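Local coordinates for aminopeptidase C (Lactobacillus rhamnosus, PDB 4K7C), which probably removes residues from the N-terminal ends of peptides, as a cysteine aminopeptidase of the papain-like peptidase clan, at residues A269-K274 with T434-W439; E353-G358 with F407-V412. One frame throughout, in Å; residues are numbered along the deposited sequence.

Overall arrangement
The two contacts share one half of the molecule, with their centres 12 Å apart and nearest atoms about 5 Å from each other, so they are neighbours that do not touch. Along the chain they are nested: 269-274 comes first, 353-358 and 407-412 follow, and 434-439 closes the outer loop. Contact 1 joins the connection between strands 260-264 and 275-279 to strand 434-436; in contact 2 helix 351-356 meets the junction where helix 401-407 passes into strand 408-414, which pairs with strand 260-264. D356 also touches T268, and L355 touches M442. Helix 351-356, the 260-264/275-279 connection and the C-terminal tail thus lie next to one another in the peptidase fold.

Contact 1. Residues A269-K274 with T434-W439; sequences ADKPYK and TVLAPW
K271 and L436 meet where the loop between strands 260-264 and 275-279 passes over strand 434-436, a short strand that runs parallel to 275-279 near the C-terminal end of the chain. The touching is done by the far end of the lysine. Its CE methylene rests against both branches of the leucine, 3.6 Å from K271 CE to L436 CD1 and 3.8 Å from K271 CE to L436 CD2. The lysine passes aslant the leucine. It runs out extended and then bends at its last torsion (chi4 81°), which swings the ammonium back to D270 while CE stays on the leucine. D270 takes a smaller share, with D270 OD2 4.2 Å from L436 CD2.

The polar ends beyond CE are paired off. K271 NZ forms a salt bridge to D270 OD2 at 2.9 Å, meeting that oxygen on its syn side, 22° out of the carboxylate plane. A second salt bridge links the same ammonium to D440, just beyond 434-439, and the other oxygen of D270 is hydrogen-bonded to T268. Y277 of strand 275-279 touches both K271 and L436, and L436 pairs through its backbone with T278 and E280, on the neighbouring strand and just past it.

The contact is a worked example of a lysine serving two environments: aliphatic carbon for a leucine, and a buried charge for two carboxylates, one from the adjacent residue and one from far along the chain. Two acidic partners would be expected to stabilise the protonated amine, and its bridge to D440 ties the loop to the C-terminal tail, which in relatives of the bleomycin hydrolase type extends into the active-site cleft.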
ATOM      1  N   ALA A 269     -37.586  31.392 -18.486  1.00 28.90           N
ATOM      2  CA  ALA A 269     -38.773  32.053 -19.085  1.00 27.42           C
ATOM      3  C   ALA A 269     -39.726  31.077 -19.803  1.00 26.43           C
ATOM      4  O   ALA A 269     -40.930  31.327 -19.867  1.00 29.63           O
ATOM      5  CB  ALA A 269     -38.313  33.143 -20.029  1.00 30.62           C
ATOM      6  N   ASP A 270     -39.204  29.995 -20.351  1.00 28.40           N
ATOM      7  CA  ASP A 270     -40.035  29.005 -21.044  1.00 27.65           C
ATOM      8  C   ASP A 270     -40.835  28.103 -20.071  1.00 29.30           C
ATOM      9  O   ASP A 270     -41.571  27.236 -20.528  1.00 29.75           O
ATOM     10  CB  ASP A 270     -39.156  28.114 -21.946  1.00 25.27           C
ATOM     11  CG  ASP A 270     -38.126  27.255 -21.148  1.00 26.22           C
ATOM     12  OD1 ASP A 270     -37.483  27.797 -20.188  1.00 26.58           O
ATOM     13  OD2 ASP A 270     -37.907  26.044 -21.520  1.00 24.54           O
ATOM     14  N   LYS A 271     -40.624  28.246 -18.754  1.00 25.06           N
ATOM     15  CA  LYS A 271     -41.223  27.348 -17.763  1.00 24.01           C
ATOM     16  C   LYS A 271     -41.971  28.074 -16.667  1.00 22.48           C
ATOM     17  O   LYS A 271     -41.551  28.108 -15.496  1.00 20.94           O
ATOM     18  CB  LYS A 271     -40.140  26.424 -17.179  1.00 22.79           C
ATOM     19  CG  LYS A 271     -39.453  25.613 -18.208  1.00 22.58           C
ATOM     20  CD  LYS A 271     -38.331  24.785 -17.595  1.00 21.63           C
ATOM     21  CE  LYS A 271     -37.787  23.732 -18.579  1.00 24.45           C
ATOM     22  NZ  LYS A 271     -36.813  24.232 -19.576  1.00 21.18           N
ATOM     23  N   PRO A 272     -43.146  28.663 -17.011  1.00 23.36           N
ATOM     24  CA  PRO A 272     -43.876  29.245 -15.926  1.00 21.49           C
ATOM     25  C   PRO A 272     -44.258  28.219 -14.860  1.00 18.66           C
ATOM     26  O   PRO A 272     -44.481  27.026 -15.170  1.00 19.93           O
ATOM     27  CB  PRO A 272     -45.156  29.812 -16.600  1.00 24.04           C
ATOM     28  CG  PRO A 272     -45.207  29.221 -17.955  1.00 22.93           C
ATOM     29  CD  PRO A 272     -43.793  28.891 -18.322  1.00 24.89           C
ATOM     30  N   TYR A 273     -44.378  28.732 -13.659  1.00 18.71           N
ATOM     31  CA  TYR A 273     -44.653  27.947 -12.465  1.00 21.68           C
ATOM     32  C   TYR A 273     -46.106  27.440 -12.436  1.00 26.40           C
ATOM     33  O   TYR A 273     -47.001  27.958 -13.148  1.00 25.85           O
ATOM     34  CB  TYR A 273     -44.362  28.730 -11.246  1.00 23.96           C
ATOM     35  CG  TYR A 273     -42.910  29.145 -11.055  1.00 24.54           C
ATOM     36  CD1 TYR A 273     -41.870  28.212 -11.181  1.00 28.19           C
ATOM     37  CD2 TYR A 273     -42.569  30.477 -10.672  1.00 28.57           C
ATOM     38  CE1 TYR A 273     -40.538  28.574 -10.988  1.00 28.35           C
ATOM     39  CE2 TYR A 273     -41.235  30.843 -10.494  1.00 28.66           C
ATOM     40  CZ  TYR A 273     -40.230  29.873 -10.660  1.00 28.25           C
ATOM     41  OH  TYR A 273     -38.916  30.137 -10.462  1.00 28.17           O
ATOM     42  N   LYS A 274     -46.338  26.432 -11.618  1.00 25.40           N
ATOM     43  CA  LYS A 274     -47.731  25.842 -11.493  1.00 25.03           C
ATOM     44  C   LYS A 274     -48.256  25.254 -12.785  1.00 26.76           C
ATOM     45  O   LYS A 274     -49.428  25.361 -13.102  1.00 24.82           O
ATOM     46  CB  LYS A 274     -48.720  26.906 -10.981  1.00 27.74           C
ATOM     47  CG  LYS A 274     -48.276  27.564  -9.722  1.00 27.83           C
ATOM     48  CD  LYS A 274     -49.252  28.633  -9.302  1.00 35.18           C
ATOM     49  CE  LYS A 274     -49.156  28.961  -7.834  1.00 38.87           C
ATOM     50  NZ  LYS A 274     -50.153  30.079  -7.603  1.00 45.27           N
ATOM     51  N   THR A 434     -46.864  20.547 -20.899  1.00 24.81           N
ATOM     52  CA  THR A 434     -45.926  21.176 -21.812  1.00 24.65           C
ATOM     53  C   THR A 434     -44.734  20.226 -22.112  1.00 26.84           C
ATOM     54  O   THR A 434     -44.077  19.709 -21.190  1.00 28.01           O
ATOM     55  CB  THR A 434     -45.393  22.456 -21.171  1.00 26.82           C
ATOM     56  OG1 THR A 434     -46.494  23.292 -20.759  1.00 27.07           O
ATOM     57  CG2 THR A 434     -44.456  23.203 -22.097  1.00 28.05           C
ATOM     58  N   VAL A 435     -44.474  20.031 -23.395  1.00 23.61           N
ATOM     59  CA  VAL A 435     -43.500  19.075 -23.857  1.00 26.59           C
ATOM     60  C   VAL A 435     -42.215  19.851 -24.098  1.00 30.13           C
ATOM     61  O   VAL A 435     -42.184  20.705 -24.894  1.00 27.61           O
ATOM     62  CB  VAL A 435     -43.989  18.297 -25.071  1.00 27.47           C
ATOM     63  CG1 VAL A 435     -42.944  17.307 -25.579  1.00 26.44           C
ATOM     64  CG2 VAL A 435     -45.299  17.550 -24.741  1.00 28.07           C
ATOM     65  N   LEU A 436     -41.209  19.607 -23.281  1.00 25.58           N
ATOM     66  CA  LEU A 436     -39.888  20.177 -23.486  1.00 23.35           C
ATOM     67  C   LEU A 436     -39.145  19.377 -24.545  1.00 23.99           C
ATOM     68  O   LEU A 436     -39.390  18.183 -24.752  1.00 24.12           O
ATOM     69  CB  LEU A 436     -39.141  20.170 -22.169  1.00 25.03           C
ATOM     70  CG  LEU A 436     -39.880  20.902 -21.037  1.00 23.42           C
ATOM     71  CD1 LEU A 436     -39.295  20.611 -19.664  1.00 23.73           C
ATOM     72  CD2 LEU A 436     -39.990  22.392 -21.320  1.00 24.27           C
ATOM     73  N   ALA A 437     -38.183  20.032 -25.175  1.00 23.71           N
ATOM     74  CA  ALA A 437     -37.285  19.406 -26.140  1.00 25.25           C
ATOM     75  C   ALA A 437     -36.416  18.290 -25.486  1.00 23.41           C
ATOM     76  O   ALA A 437     -36.103  18.309 -24.344  1.00 23.69           O
ATOM     77  CB  ALA A 437     -36.370  20.501 -26.761  1.00 25.84           C
ATOM     78  N   PRO A 438     -35.935  17.300 -26.275  1.00 24.03           N
ATOM     79  CA  PRO A 438     -35.199  16.151 -25.671  1.00 26.39           C
ATOM     80  C   PRO A 438     -33.941  16.523 -24.849  1.00 25.88           C
ATOM     81  O   PRO A 438     -33.554  15.844 -23.867  1.00 24.49           O
ATOM     82  CB  PRO A 438     -34.813  15.313 -26.900  1.00 26.80           C
ATOM     83  CG  PRO A 438     -35.854  15.649 -27.921  1.00 24.89           C
ATOM     84  CD  PRO A 438     -36.242  17.082 -27.701  1.00 27.21           C
ATOM     85  N   TRP A 439     -33.305  17.585 -25.324  1.00 24.60           N
ATOM     86  CA  TRP A 439     -32.010  18.102 -24.844  1.00 28.70           C
ATOM     87  C   TRP A 439     -32.301  19.202 -23.819  1.00 31.62           C
ATOM     88  O   TRP A 439     -31.404  19.940 -23.409  1.00 31.76           O
ATOM     89  CB  TRP A 439     -31.215  18.699 -26.062  1.00 28.89           C
ATOM     90  CG  TRP A 439     -32.042  19.512 -27.008  1.00 25.60           C
ATOM     91  CD1 TRP A 439     -32.424  20.810 -26.874  1.00 26.21           C
ATOM     92  CD2 TRP A 439     -32.637  19.043 -28.198  1.00 28.69           C
ATOM     93  NE1 TRP A 439     -33.245  21.187 -27.936  1.00 29.34           N
ATOM     94  CE2 TRP A 439     -33.327  20.127 -28.795  1.00 27.68           C
ATOM     95  CE3 TRP A 439     -32.623  17.818 -28.854  1.00 30.45           C
ATOM     96  CZ2 TRP A 439     -34.072  19.973 -29.957  1.00 32.86           C
ATOM     97  CZ3 TRP A 439     -33.314  17.697 -30.031  1.00 26.40           C
ATOM     98  CH2 TRP A 439     -34.042  18.747 -30.562  1.00 30.30           C
TER

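Contact 2. Residues E353-G358 with F407-V412; sequences ERLDYG and FVYQVV
R354 and L355, consecutive residues near the end of helix 351-356, meet F407 and Y409 respectively. The R354 guanidinium is covered on one face by a corner of the phenyl ring: F407 CE1 lies 3.7 Å from R354 CZ. Seen from the ring, R354 NE sits at the edge, near the ring plane, and the two planes are 54° apart, so this is not a flat stack. The arginine chain is extended from CG to NE (chi3 -161°), which carries its head across the end of the ring, the two side chains crossing at about a right angle. L355 and Y409 lie alongside one another, pointing opposite ways, with L355 CD2 3.6 Å from Y409 CE1 in apolar contact.

Between these two pairs a water joins the polar ends, accepting from R354 NH1 at 2.7 Å and lying 3.0 Å from Y409 OH. Each end has a direct partner as well: Q406 takes a hydrogen bond from R354 NH1, and S360 bonds to the tyrosine hydroxyl. An alanine in place of R354 would probably leave Q406 OE1 without this N-H, cut the water's link to the helix, and open a gap beside F407.

Further out, W403 meets the F407 ring, and E353 and Y357 pack on V185 and R188 of a neighbouring subunit. The helix finishes in a Schellman motif, with G358 at positive phi as its C-prime residue: E359 N bonds to R354 O, and G358 N more weakly to L355 O. Within strand 408-414, a classic beta bulge sets Y409 and Q410 opposite G318. A helix terminus, with one water bridge from R354 to Y409, here meets the junction where helix 401-407 passes into that bulged strand, in a fold consistent with papain-like peptidases.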
ATOM      1  N   GLU A 353     -29.702  31.613 -15.704  1.00 17.55           N
ATOM      2  CA  GLU A 353     -28.573  31.709 -16.675  1.00 20.31           C
ATOM      3  C   GLU A 353     -27.783  30.391 -16.704  1.00 18.34           C
ATOM      4  O   GLU A 353     -27.381  29.958 -17.787  1.00 19.77           O
ATOM      5  CB  GLU A 353     -27.644  32.824 -16.295  1.00 20.44           C
ATOM      6  CG  GLU A 353     -28.252  34.190 -16.522  1.00 21.40           C
ATOM      7  CD  GLU A 353     -27.471  35.310 -15.894  1.00 21.83           C
ATOM      8  OE1 GLU A 353     -26.623  35.109 -14.987  1.00 18.54           O
ATOM      9  OE2 GLU A 353     -27.729  36.465 -16.276  1.00 24.14           O
ATOM     10  N   ARG A 354     -27.506  29.759 -15.537  1.00 19.62           N
ATOM     11  CA  ARG A 354     -26.760  28.500 -15.597  1.00 17.60           C
ATOM     12  C   ARG A 354     -27.470  27.393 -16.372  1.00 17.21           C
ATOM     13  O   ARG A 354     -26.872  26.687 -17.128  1.00 17.74           O
ATOM     14  CB  ARG A 354     -26.433  27.985 -14.215  1.00 18.74           C
ATOM     15  CG  ARG A 354     -25.529  28.855 -13.399  1.00 18.59           C
ATOM     16  CD  ARG A 354     -24.988  28.059 -12.210  1.00 21.97           C
ATOM     17  NE  ARG A 354     -24.480  28.888 -11.139  1.00 20.62           N
ATOM     18  CZ  ARG A 354     -25.215  29.461 -10.197  1.00 25.02           C
ATOM     19  NH1 ARG A 354     -26.537  29.180 -10.015  1.00 22.99           N
ATOM     20  NH2 ARG A 354     -24.568  30.172  -9.309  1.00 24.46           N
ATOM     21  N   LEU A 355     -28.808  27.336 -16.281  1.00 19.99           N
ATOM     22  CA  LEU A 355     -29.570  26.380 -17.099  1.00 18.30           C
ATOM     23  C   LEU A 355     -29.498  26.716 -18.539  1.00 19.01           C
ATOM     24  O   LEU A 355     -29.270  25.833 -19.349  1.00 18.78           O
ATOM     25  CB  LEU A 355     -31.086  26.326 -16.645  1.00 19.23           C
ATOM     26  CG  LEU A 355     -31.263  25.715 -15.205  1.00 20.16           C
ATOM     27  CD1 LEU A 355     -32.614  25.903 -14.561  1.00 19.62           C
ATOM     28  CD2 LEU A 355     -30.990  24.216 -15.261  1.00 21.20           C
ATOM     29  N   ASP A 356     -29.879  27.967 -18.870  1.00 20.82           N
ATOM     30  CA  ASP A 356     -29.991  28.412 -20.229  1.00 18.97           C
ATOM     31  C   ASP A 356     -28.652  28.303 -20.937  1.00 20.02           C
ATOM     32  O   ASP A 356     -28.603  28.118 -22.161  1.00 20.62           O
ATOM     33  CB  ASP A 356     -30.530  29.862 -20.334  1.00 21.82           C
ATOM     34  CG  ASP A 356     -32.030  29.978 -20.098  1.00 23.37           C
ATOM     35  OD1 ASP A 356     -32.753  28.977 -20.154  1.00 21.47           O
ATOM     36  OD2 ASP A 356     -32.429  31.071 -19.788  1.00 23.40           O
ATOM     37  N   TYR A 357     -27.544  28.541 -20.209  1.00 18.50           N
ATOM     38  CA  TYR A 357     -26.239  28.605 -20.868  1.00 18.31           C
ATOM     39  C   TYR A 357     -25.451  27.331 -20.663  1.00 21.18           C
ATOM     40  O   TYR A 357     -24.295  27.293 -21.044  1.00 22.49           O
ATOM     41  CB  TYR A 357     -25.427  29.840 -20.391  1.00 19.10           C
ATOM     42  CG  TYR A 357     -25.872  31.091 -21.126  1.00 19.38           C
ATOM     43  CD1 TYR A 357     -25.088  31.633 -22.194  1.00 20.23           C
ATOM     44  CD2 TYR A 357     -27.076  31.680 -20.822  1.00 22.00           C
ATOM     45  CE1 TYR A 357     -25.532  32.719 -22.869  1.00 23.01           C
ATOM     46  CE2 TYR A 357     -27.532  32.760 -21.542  1.00 21.90           C
ATOM     47  CZ  TYR A 357     -26.733  33.297 -22.543  1.00 22.16           C
ATOM     48  OH  TYR A 357     -27.125  34.411 -23.277  1.00 25.16           O
ATOM     49  N   GLY A 358     -26.081  26.237 -20.179  1.00 19.34           N
ATOM     50  CA  GLY A 358     -25.355  24.943 -20.193  1.00 20.28           C
ATOM     51  C   GLY A 358     -24.330  24.710 -19.092  1.00 19.23           C
ATOM     52  O   GLY A 358     -23.560  23.728 -19.103  1.00 18.32           O
ATOM     53  N   PHE A 407     -28.575  24.994  -6.570  1.00 16.27           N
ATOM     54  CA  PHE A 407     -28.146  23.809  -7.253  1.00 16.58           C
ATOM     55  C   PHE A 407     -29.063  22.583  -7.118  1.00 15.92           C
ATOM     56  O   PHE A 407     -28.818  21.561  -7.766  1.00 16.72           O
ATOM     57  CB  PHE A 407     -26.676  23.407  -6.902  1.00 16.75           C
ATOM     58  CG  PHE A 407     -25.702  24.484  -7.244  1.00 17.20           C
ATOM     59  CD1 PHE A 407     -25.621  24.967  -8.552  1.00 17.90           C
ATOM     60  CD2 PHE A 407     -25.009  25.150  -6.276  1.00 18.96           C
ATOM     61  CE1 PHE A 407     -24.733  26.009  -8.873  1.00 18.47           C
ATOM     62  CE2 PHE A 407     -24.137  26.197  -6.593  1.00 17.19           C
ATOM     63  CZ  PHE A 407     -24.010  26.620  -7.902  1.00 17.80           C
ATOM     64  N   VAL A 408     -30.093  22.711  -6.314  1.00 17.42           N
ATOM     65  CA  VAL A 408     -31.146  21.678  -6.307  1.00 16.53           C
ATOM     66  C   VAL A 408     -32.245  22.040  -7.316  1.00 18.63           C
ATOM     67  O   VAL A 408     -32.793  23.183  -7.262  1.00 20.66           O
ATOM     68  CB  VAL A 408     -31.761  21.538  -4.949  1.00 15.52           C
ATOM     69  CG1 VAL A 408     -33.022  20.559  -4.926  1.00 16.03           C
ATOM     70  CG2 VAL A 408     -30.730  21.083  -3.942  1.00 15.90           C
ATOM     71  N   TYR A 409     -32.559  21.082  -8.189  1.00 16.80           N
ATOM     72  CA  TYR A 409     -33.534  21.259  -9.234  1.00 19.76           C
ATOM     73  C   TYR A 409     -34.807  20.421  -9.092  1.00 21.02           C
ATOM     74  O   TYR A 409     -35.790  20.802  -9.715  1.00 19.75           O
ATOM     75  CB  TYR A 409     -32.969  20.982 -10.582  1.00 18.59           C
ATOM     76  CG  TYR A 409     -31.749  21.865 -10.937  1.00 20.06           C
ATOM     77  CD1 TYR A 409     -31.932  23.126 -11.389  1.00 19.76           C
ATOM     78  CD2 TYR A 409     -30.439  21.373 -10.847  1.00 20.12           C
ATOM     79  CE1 TYR A 409     -30.884  23.982 -11.689  1.00 20.81           C
ATOM     80  CE2 TYR A 409     -29.370  22.215 -11.218  1.00 20.53           C
ATOM     81  CZ  TYR A 409     -29.601  23.514 -11.648  1.00 21.78           C
ATOM     82  OH  TYR A 409     -28.551  24.341 -11.994  1.00 24.14           O
ATOM     83  N   GLN A 410     -34.785  19.374  -8.268  0.50 19.70           N
ATOM     84  CA  GLN A 410     -35.927  18.478  -8.166  0.50 19.53           C
ATOM     85  C   GLN A 410     -36.066  17.876  -6.788  0.50 19.83           C
ATOM     86  O   GLN A 410     -35.062  17.552  -6.153  0.50 18.57           O
ATOM     87  CB  GLN A 410     -35.721  17.318  -9.104  0.50 18.70           C
ATOM     88  CG  GLN A 410     -35.628  17.625 -10.560  0.50 19.50           C
ATOM     89  CD  GLN A 410     -35.557  16.334 -11.312  0.50 18.56           C
ATOM     90  OE1 GLN A 410     -35.514  16.281 -12.569  0.50 19.15           O
ATOM     91  NE2 GLN A 410     -35.502  15.264 -10.539  0.50 16.40           N
ATOM     92  N   VAL A 411     -37.316  17.759  -6.328  1.00 18.95           N
ATOM     93  CA  VAL A 411     -37.641  16.999  -5.121  1.00 18.22           C
ATOM     94  C   VAL A 411     -38.916  16.174  -5.480  1.00 22.01           C
ATOM     95  O   VAL A 411     -39.652  16.560  -6.391  1.00 20.61           O
ATOM     96  CB  VAL A 411     -37.967  17.816  -3.864  1.00 20.46           C
ATOM     97  CG1 VAL A 411     -36.695  18.369  -3.231  1.00 22.75           C
ATOM     98  CG2 VAL A 411     -38.940  18.948  -4.160  1.00 21.65           C
ATOM     99  N   VAL A 412     -39.034  15.002  -4.883  1.00 18.26           N
ATOM    100  CA  VAL A 412     -40.215  14.195  -5.026  1.00 18.89           C
ATOM    101  C   VAL A 412     -41.005  14.280  -3.735  1.00 19.35           C
ATOM    102  O   VAL A 412     -40.546  13.916  -2.639  1.00 16.59           O
ATOM    103  CB  VAL A 412     -39.904  12.750  -5.431  1.00 20.46           C
ATOM    104  CG1 VAL A 412     -41.156  11.908  -5.495  1.00 18.68           C
ATOM    105  CG2 VAL A 412     -39.201  12.693  -6.751  1.00 21.08           C
TER
HETATM  106  O   HOH W   1     -27.883  27.001 -10.832  1.00 16.88           O